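Local coordinates for ribulose bisphosphate carboxylase (Hyperthermus butylicus DSM 5456, PDB 6HUN), which probably adds carbon dioxide and water to ribulose 1,5-bisphosphate to give two molecules of 3-phosphoglycerate, as a magnesium-dependent type III Rubisco, at residues L84-Y89 with V101-P106. Residues are numbered along the deposited sequence; the frame is centred on the assembly and turned at random.
Sequences LKAKAY and VWVAYP
Lys87 and Ala104 form an antiparallel hydrogen-bonded pair: Lys87 N reaches Ala104 O at 2.9 Å. Ala104 N returns to Lys87 O from 36° above the carbonyl plane. The next bond, Tyr89 N to Trp102 O (3.0 Å), leaves Ala88 and Val103 as the non-hydrogen-bonded pair between them. These bonds tie together the two strands of a β hairpin, 87-93 and 99-105, in the N-terminal domain of the Rubisco large chain. Small and branched apolar residues suit the face turned to helix 55-65, where Ala88 CB lies 4.0 Å from Val101 CG1 and both side chains meet Ala59. Just before the strand, the methyl of Ala86 fits against the Tyr105 ring, CB to CD2 3.4 Å, while Tyr105 OH is hydrogen-bonded to Ser66 OG. On the opposite face, with Lys87 and Ala104, Tyr89 has CG between its backbone N and carbonyl carbon (chi1 69°), which swings the ring back toward strand 101-105, its edge to Ala104 N and Lys87 O. Tyrosine is long enough to touch two residues there: CZ rests 3.5 Å from Trp102 CB, and CE1 lies 3.9 Å from Ala104 CB. The Tyr89 and Trp102 rings are inclined at 56°. An alanine at Tyr89 would keep the backbone bond but would probably leave Trp102 CB and the Ala104 methyl without the ring they pack against. Proline, with no N-H to carry the ladder further, suits its end: Pro106 CG packs on Leu84 C at 3.6 Å, and its CD comes close to Lys85 O.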
loop_
_atom_site.group_PDB
_atom_site.type_symbol
_atom_site.label_atom_id
_atom_site.label_comp_id
_atom_site.label_asym_id
_atom_site.label_seq_id
_atom_site.Cartn_x
_atom_site.Cartn_y
_atom_site.Cartn_z
ATOM N N LEU A 84 4.481 3.418 27.152
ATOM C CA LEU A 84 4.084 3.247 25.765
ATOM C C LEU A 84 3.504 1.876 25.461
ATOM O O LEU A 84 3.156 1.623 24.307
ATOM C CB LEU A 84 5.289 3.492 24.865
ATOM C CG LEU A 84 5.799 4.920 24.834
ATOM C CD1 LEU A 84 7.058 5.041 23.979
ATOM C CD2 LEU A 84 4.678 5.834 24.307
ATOM N N LYS A 85 3.384 0.984 26.430
ATOM C CA LYS A 85 3.116 -0.409 26.106
ATOM C C LYS A 85 1.634 -0.673 25.830
ATOM O O LYS A 85 0.758 -0.166 26.537
ATOM C CB LYS A 85 3.599 -1.295 27.237
ATOM C CG LYS A 85 2.976 -2.656 27.216
ATOM C CD LYS A 85 2.998 -3.255 28.584
ATOM C CE LYS A 85 4.371 -3.100 29.153
ATOM N NZ LYS A 85 4.691 -4.290 29.949
ATOM N N ALA A 86 1.347 -1.493 24.804
ATOM C CA ALA A 86 -0.041 -1.792 24.438
ATOM C C ALA A 86 -0.548 -3.002 25.224
ATOM O O ALA A 86 0.232 -3.856 25.646
ATOM C CB ALA A 86 -0.181 -2.046 22.929
ATOM N N LYS A 87 -1.868 -3.073 25.436
ATOM C CA LYS A 87 -2.442 -4.139 26.243
ATOM C C LYS A 87 -3.621 -4.797 25.554
ATOM O O LYS A 87 -4.618 -4.130 25.268
ATOM C CB LYS A 87 -2.889 -3.599 27.621
ATOM C CG LYS A 87 -1.734 -3.163 28.480
ATOM C CD LYS A 87 -0.867 -4.358 28.883
ATOM C CE LYS A 87 -0.715 -4.398 30.381
ATOM N NZ LYS A 87 -2.079 -4.476 30.952
ATOM N N ALA A 88 -3.545 -6.115 25.365
ATOM C CA ALA A 88 -4.723 -6.877 24.978
ATOM C C ALA A 88 -5.574 -7.056 26.218
ATOM O O ALA A 88 -5.116 -7.684 27.171
ATOM C CB ALA A 88 -4.355 -8.245 24.418
ATOM N N TYR A 89 -6.806 -6.555 26.193
ATOM C CA TYR A 89 -7.624 -6.488 27.403
ATOM C C TYR A 89 -8.957 -7.199 27.246
ATOM O O TYR A 89 -9.777 -7.184 28.176
ATOM C CB TYR A 89 -7.853 -5.025 27.827
ATOM C CG TYR A 89 -8.730 -4.249 26.882
ATOM C CD1 TYR A 89 -8.180 -3.607 25.766
ATOM C CD2 TYR A 89 -10.102 -4.176 27.071
ATOM C CE1 TYR A 89 -8.967 -2.931 24.887
ATOM C CE2 TYR A 89 -10.901 -3.498 26.195
ATOM C CZ TYR A 89 -10.327 -2.886 25.083
ATOM O OH TYR A 89 -11.120 -2.188 24.209
ATOM N N VAL A 101 -9.871 -9.796 19.310
ATOM C CA VAL A 101 -9.007 -9.318 20.366
ATOM C C VAL A 101 -9.017 -7.804 20.335
ATOM O O VAL A 101 -8.692 -7.195 19.311
ATOM C CB VAL A 101 -7.561 -9.841 20.239
ATOM C CG1 VAL A 101 -6.713 -9.284 21.396
ATOM C CG2 VAL A 101 -7.532 -11.354 20.233
ATOM N N TRP A 102 -9.312 -7.185 21.468
ATOM C CA TRP A 102 -9.184 -5.746 21.590
ATOM C C TRP A 102 -7.858 -5.421 22.239
ATOM O O TRP A 102 -7.530 -5.948 23.316
ATOM C CB TRP A 102 -10.314 -5.127 22.434
ATOM C CG TRP A 102 -11.673 -5.179 21.799
ATOM C CD1 TRP A 102 -12.384 -4.122 21.301
ATOM C CD2 TRP A 102 -12.504 -6.336 21.621
ATOM N NE1 TRP A 102 -13.582 -4.550 20.825
ATOM C CE2 TRP A 102 -13.686 -5.904 21.007
ATOM C CE3 TRP A 102 -12.362 -7.692 21.920
ATOM C CZ2 TRP A 102 -14.722 -6.786 20.677
ATOM C CZ3 TRP A 102 -13.370 -8.554 21.601
ATOM C CH2 TRP A 102 -14.545 -8.104 20.992
ATOM N N VAL A 103 -7.136 -4.496 21.631
ATOM C CA VAL A 103 -5.847 -4.039 22.127
ATOM C C VAL A 103 -5.929 -2.535 22.312
ATOM O O VAL A 103 -6.374 -1.815 21.414
ATOM C CB VAL A 103 -4.689 -4.408 21.172
ATOM C CG1 VAL A 103 -3.311 -4.006 21.800
ATOM C CG2 VAL A 103 -4.711 -5.866 20.889
ATOM N N ALA A 104 -5.512 -2.065 23.480
ATOM C CA ALA A 104 -5.478 -0.648 23.787
ATOM C C ALA A 104 -4.040 -0.133 23.683
ATOM O O ALA A 104 -3.095 -0.786 24.163
ATOM C CB ALA A 104 -6.045 -0.399 25.212
ATOM N N TYR A 105 -3.891 1.049 23.071
ATOM C CA TYR A 105 -2.599 1.672 22.719
ATOM C C TYR A 105 -2.528 3.085 23.281
ATOM O O TYR A 105 -3.339 3.942 22.882
ATOM C CB TYR A 105 -2.387 1.788 21.193
ATOM C CG TYR A 105 -2.279 0.480 20.452
ATOM C CD1 TYR A 105 -3.406 -0.163 20.010
ATOM C CD2 TYR A 105 -1.043 -0.114 20.206
ATOM C CE1 TYR A 105 -3.339 -1.357 19.368
ATOM C CE2 TYR A 105 -0.951 -1.336 19.545
ATOM C CZ TYR A 105 -2.123 -1.945 19.104
ATOM O OH TYR A 105 -2.063 -3.158 18.448
ATOM N N PRO A 106 -1.499 3.423 24.058
ATOM C CA PRO A 106 -1.297 4.828 24.456
ATOM C C PRO A 106 -1.052 5.732 23.257
ATOM O O PRO A 106 -0.343 5.365 22.323
ATOM C CB PRO A 106 -0.051 4.761 25.345
ATOM C CG PRO A 106 0.246 3.310 25.551
ATOM C CD PRO A 106 -0.358 2.572 24.413
#